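Local coordinates for protein Pgp2 (PDB 6XJ6) that probably trims peptidoglycan as an L,D-carboxypeptidase of the YkuD family, and directs helical cell shape through a peptidoglycan-binding pocket on its accessory NTF2 domain, at residues 30-42 with 53-65. Sequence-based numbering, arbitrary orientation.
Sequences VLTNKTDKILRVY and FEQKEIITGLMGD
K37 and T60 join the 34-37 turn to the chain that follows the hairpin: K37 NZ donates to T60 OG1 at 2.9 Å and also to K34 O. Two waters complete its grip, one also bound by T60 N, the other by G61 O. A bend at chi2 (-59°) helps carry the K37 ammonium to T60. K34 runs roughly alongside K37, its NZ meeting a lone pair of L62 O at 3.0 Å; a salt bridge to E162 probably balances this buried charge. Apolar I58 turns its CD1 against the strands, 3.6 Å from T32 CG2, and touches L39 CB. L39 CD2 packs against the F53 ring, 3.7 Å from CE2, on the face covered by helix 141-151. On the sheet's other side, the edge of the R40 guanidinium meets OE1 of E54 from NE at 2.7 Å, on the anti side of a carboxylate turned 40° from it; K51 shares that oxygen. The backbones of L39 and Q55 form a hydrogen-bonded antiparallel pair, while N33 OD1 holds the turn in an Asx motif through D36 N. This is the edge hairpin of the L,D-transpeptidase catalytic domain, its exit chain passing G61 near the predicted nucleophile C136.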
# COMPACT_ATOMS: atom_id res chain seq x y z
N VAL A 30 -6.06 -1.97 9.00
CA VAL A 30 -7.48 -1.63 9.01
C VAL A 30 -8.05 -2.15 7.69
O VAL A 30 -7.78 -1.59 6.63
CB VAL A 30 -7.67 -0.11 9.12
CG1 VAL A 30 -9.15 0.26 9.11
CG2 VAL A 30 -7.00 0.42 10.37
N LEU A 31 -8.82 -3.23 7.77
CA LEU A 31 -9.37 -3.90 6.60
C LEU A 31 -10.85 -3.56 6.49
O LEU A 31 -11.63 -3.89 7.39
CB LEU A 31 -9.17 -5.42 6.72
CG LEU A 31 -9.75 -6.30 5.61
CD1 LEU A 31 -9.05 -6.00 4.29
CD2 LEU A 31 -9.66 -7.79 5.96
N THR A 32 -11.22 -2.90 5.40
CA THR A 32 -12.60 -2.54 5.12
C THR A 32 -13.04 -3.22 3.83
O THR A 32 -12.30 -3.22 2.84
CB THR A 32 -12.74 -1.02 4.95
OG1 THR A 32 -12.30 -0.35 6.14
CG2 THR A 32 -14.19 -0.62 4.69
N ASN A 33 -14.25 -3.77 3.83
CA ASN A 33 -14.87 -4.31 2.63
C ASN A 33 -16.10 -3.48 2.31
O ASN A 33 -17.05 -3.43 3.10
CB ASN A 33 -15.23 -5.78 2.81
CG ASN A 33 -15.74 -6.41 1.52
OD1 ASN A 33 -16.84 -6.12 1.06
ND2 ASN A 33 -14.92 -7.27 0.93
N LYS A 34 -16.10 -2.82 1.14
CA LYS A 34 -17.18 -1.91 0.80
C LYS A 34 -18.50 -2.61 0.51
O LYS A 34 -19.55 -1.98 0.60
CB LYS A 34 -16.80 -1.06 -0.41
CG LYS A 34 -15.74 -0.01 -0.12
CD LYS A 34 -15.16 0.56 -1.41
CE LYS A 34 -16.22 1.30 -2.24
NZ LYS A 34 -15.66 1.82 -3.52
N THR A 35 -18.47 -3.89 0.13
CA THR A 35 -19.71 -4.63 -0.09
C THR A 35 -20.27 -5.16 1.23
O THR A 35 -21.47 -5.05 1.50
CB THR A 35 -19.49 -5.79 -1.07
OG1 THR A 35 -19.09 -5.29 -2.35
CG2 THR A 35 -20.75 -6.61 -1.24
N ASP A 36 -19.40 -5.74 2.07
CA ASP A 36 -19.84 -6.33 3.33
C ASP A 36 -20.18 -5.27 4.36
O ASP A 36 -20.90 -5.56 5.33
CB ASP A 36 -18.74 -7.23 3.89
CG ASP A 36 -18.40 -8.38 2.97
OD1 ASP A 36 -19.25 -8.77 2.14
OD2 ASP A 36 -17.27 -8.92 3.10
N LYS A 37 -19.69 -4.04 4.18
CA LYS A 37 -19.84 -2.98 5.17
C LYS A 37 -19.29 -3.41 6.53
O LYS A 37 -19.90 -3.18 7.58
CB LYS A 37 -21.29 -2.49 5.28
CG LYS A 37 -21.92 -2.11 3.95
CD LYS A 37 -21.16 -1.00 3.23
CE LYS A 37 -21.85 -0.62 1.93
NZ LYS A 37 -21.03 0.33 1.12
N ILE A 38 -18.11 -4.02 6.51
CA ILE A 38 -17.41 -4.45 7.72
C ILE A 38 -16.03 -3.82 7.71
O ILE A 38 -15.34 -3.85 6.69
CB ILE A 38 -17.29 -5.98 7.83
CG1 ILE A 38 -18.68 -6.63 7.89
CG2 ILE A 38 -16.48 -6.36 9.07
CD1 ILE A 38 -18.67 -8.16 7.87
N LEU A 39 -15.65 -3.24 8.84
CA LEU A 39 -14.29 -2.78 9.09
C LEU A 39 -13.73 -3.57 10.26
O LEU A 39 -14.39 -3.71 11.30
CB LEU A 39 -14.26 -1.28 9.39
CG LEU A 39 -12.88 -0.66 9.65
CD1 LEU A 39 -12.87 0.82 9.23
CD2 LEU A 39 -12.48 -0.76 11.13
N ARG A 40 -12.52 -4.10 10.08
CA ARG A 40 -11.81 -4.82 11.13
C ARG A 40 -10.41 -4.25 11.25
O ARG A 40 -9.85 -3.76 10.27
CB ARG A 40 -11.74 -6.32 10.82
CG ARG A 40 -13.09 -7.02 10.92
CD ARG A 40 -13.12 -8.38 10.25
NE ARG A 40 -14.37 -9.06 10.57
CZ ARG A 40 -14.92 -10.04 9.85
NH1 ARG A 40 -14.34 -10.48 8.74
NH2 ARG A 40 -16.07 -10.57 10.24
N VAL A 41 -9.86 -4.28 12.46
CA VAL A 41 -8.46 -3.94 12.68
C VAL A 41 -7.75 -5.20 13.13
O VAL A 41 -8.16 -5.84 14.11
CB VAL A 41 -8.27 -2.80 13.70
CG1 VAL A 41 -6.79 -2.45 13.78
CG2 VAL A 41 -9.08 -1.58 13.30
N TYR A 42 -6.68 -5.54 12.43
CA TYR A 42 -5.87 -6.69 12.75
C TYR A 42 -4.48 -6.24 13.15
O TYR A 42 -3.89 -5.37 12.51
CB TYR A 42 -5.72 -7.60 11.53
CG TYR A 42 -6.99 -8.29 11.12
CD1 TYR A 42 -7.37 -9.48 11.72
CD2 TYR A 42 -7.80 -7.76 10.13
CE1 TYR A 42 -8.53 -10.12 11.34
CE2 TYR A 42 -8.95 -8.39 9.74
CZ TYR A 42 -9.31 -9.57 10.35
OH TYR A 42 -10.47 -10.21 9.96
N PHE A 53 -10.39 -5.21 16.58
CA PHE A 53 -11.55 -4.34 16.47
C PHE A 53 -12.40 -4.82 15.30
O PHE A 53 -11.89 -5.32 14.30
CB PHE A 53 -11.14 -2.88 16.24
CG PHE A 53 -12.30 -1.94 16.03
CD1 PHE A 53 -12.88 -1.29 17.10
CD2 PHE A 53 -12.82 -1.72 14.77
CE1 PHE A 53 -13.96 -0.45 16.92
CE2 PHE A 53 -13.90 -0.88 14.58
CZ PHE A 53 -14.46 -0.23 15.65
N GLU A 54 -13.71 -4.65 15.45
CA GLU A 54 -14.63 -4.95 14.37
C GLU A 54 -15.89 -4.11 14.53
O GLU A 54 -16.41 -3.97 15.64
CB GLU A 54 -15.00 -6.44 14.39
CG GLU A 54 -16.07 -6.84 13.40
CD GLU A 54 -16.39 -8.31 13.51
OE1 GLU A 54 -15.65 -9.11 12.92
OE2 GLU A 54 -17.35 -8.65 14.23
N GLN A 55 -16.37 -3.57 13.41
CA GLN A 55 -17.72 -3.04 13.37
C GLN A 55 -18.38 -3.48 12.07
O GLN A 55 -17.78 -3.37 10.99
CB GLN A 55 -17.79 -1.51 13.48
CG GLN A 55 -19.21 -1.05 13.81
CD GLN A 55 -19.49 0.38 13.44
OE1 GLN A 55 -19.00 1.31 14.08
NE2 GLN A 55 -20.31 0.58 12.41
N LYS A 56 -19.61 -3.97 12.18
CA LYS A 56 -20.42 -4.30 11.02
C LYS A 56 -21.38 -3.14 10.74
O LYS A 56 -21.56 -2.23 11.56
CB LYS A 56 -21.16 -5.62 11.25
CG LYS A 56 -20.19 -6.78 11.59
CD LYS A 56 -20.88 -8.13 11.74
CE LYS A 56 -19.86 -9.22 12.05
NZ LYS A 56 -20.48 -10.54 12.37
N GLU A 57 -21.98 -3.17 9.55
CA GLU A 57 -22.95 -2.15 9.13
C GLU A 57 -22.34 -0.75 9.14
O GLU A 57 -22.98 0.23 9.53
CB GLU A 57 -24.24 -2.24 9.95
CG GLU A 57 -24.93 -3.60 9.83
CD GLU A 57 -26.20 -3.72 10.64
OE1 GLU A 57 -26.71 -2.69 11.13
OE2 GLU A 57 -26.70 -4.86 10.80
N ILE A 58 -21.08 -0.64 8.71
CA ILE A 58 -20.42 0.65 8.57
C ILE A 58 -21.04 1.41 7.40
O ILE A 58 -21.76 0.82 6.58
CB ILE A 58 -18.90 0.50 8.36
CG1 ILE A 58 -18.61 -0.00 6.94
CG2 ILE A 58 -18.31 -0.41 9.43
CD1 ILE A 58 -17.15 -0.27 6.65
N ILE A 59 -20.73 2.70 7.29
CA ILE A 59 -21.07 3.50 6.13
C ILE A 59 -19.78 3.87 5.41
O ILE A 59 -18.91 4.55 5.98
CB ILE A 59 -21.87 4.76 6.51
CG1 ILE A 59 -23.18 4.37 7.21
CG2 ILE A 59 -22.17 5.60 5.27
CD1 ILE A 59 -24.11 3.51 6.38
N THR A 60 -19.65 3.44 4.16
CA THR A 60 -18.61 3.91 3.26
C THR A 60 -19.22 4.84 2.22
O THR A 60 -20.43 5.06 2.16
CB THR A 60 -17.92 2.74 2.55
OG1 THR A 60 -18.80 2.16 1.58
CG2 THR A 60 -17.52 1.67 3.54
N GLY A 61 -18.34 5.39 1.39
CA GLY A 61 -18.76 6.09 0.21
C GLY A 61 -19.23 5.12 -0.86
O GLY A 61 -19.41 3.92 -0.64
N LEU A 62 -19.39 5.66 -2.06
CA LEU A 62 -20.02 4.92 -3.14
C LEU A 62 -19.12 3.80 -3.65
O LEU A 62 -17.89 3.82 -3.51
CB LEU A 62 -20.34 5.86 -4.31
CG LEU A 62 -21.31 7.01 -4.02
CD1 LEU A 62 -21.62 7.76 -5.30
CD2 LEU A 62 -22.59 6.50 -3.37
N MET A 63 -19.77 2.81 -4.25
CA MET A 63 -19.09 1.71 -4.89
C MET A 63 -18.38 2.18 -6.16
O MET A 63 -18.69 3.24 -6.73
CB MET A 63 -20.08 0.60 -5.24
CG MET A 63 -20.87 0.08 -4.03
SD MET A 63 -19.83 -0.53 -2.67
CE MET A 63 -19.28 -2.10 -3.34
N GLY A 64 -17.43 1.38 -6.60
CA GLY A 64 -16.60 1.71 -7.74
C GLY A 64 -15.26 2.27 -7.32
O GLY A 64 -15.07 2.77 -6.21
N ASP A 65 -14.31 2.17 -8.25
CA ASP A 65 -12.96 2.70 -8.07
C ASP A 65 -13.00 4.22 -8.05
O ASP A 65 -13.54 4.85 -8.96
CB ASP A 65 -12.13 2.20 -9.27
CG ASP A 65 -10.65 2.48 -9.14
OD1 ASP A 65 -10.06 2.22 -8.07
OD2 ASP A 65 -10.06 2.93 -10.16
O HOH W 1 -22.25 -5.38 7.66
O HOH W 2 -21.93 2.59 2.56
O HOH W 3 -21.52 2.04 -1.15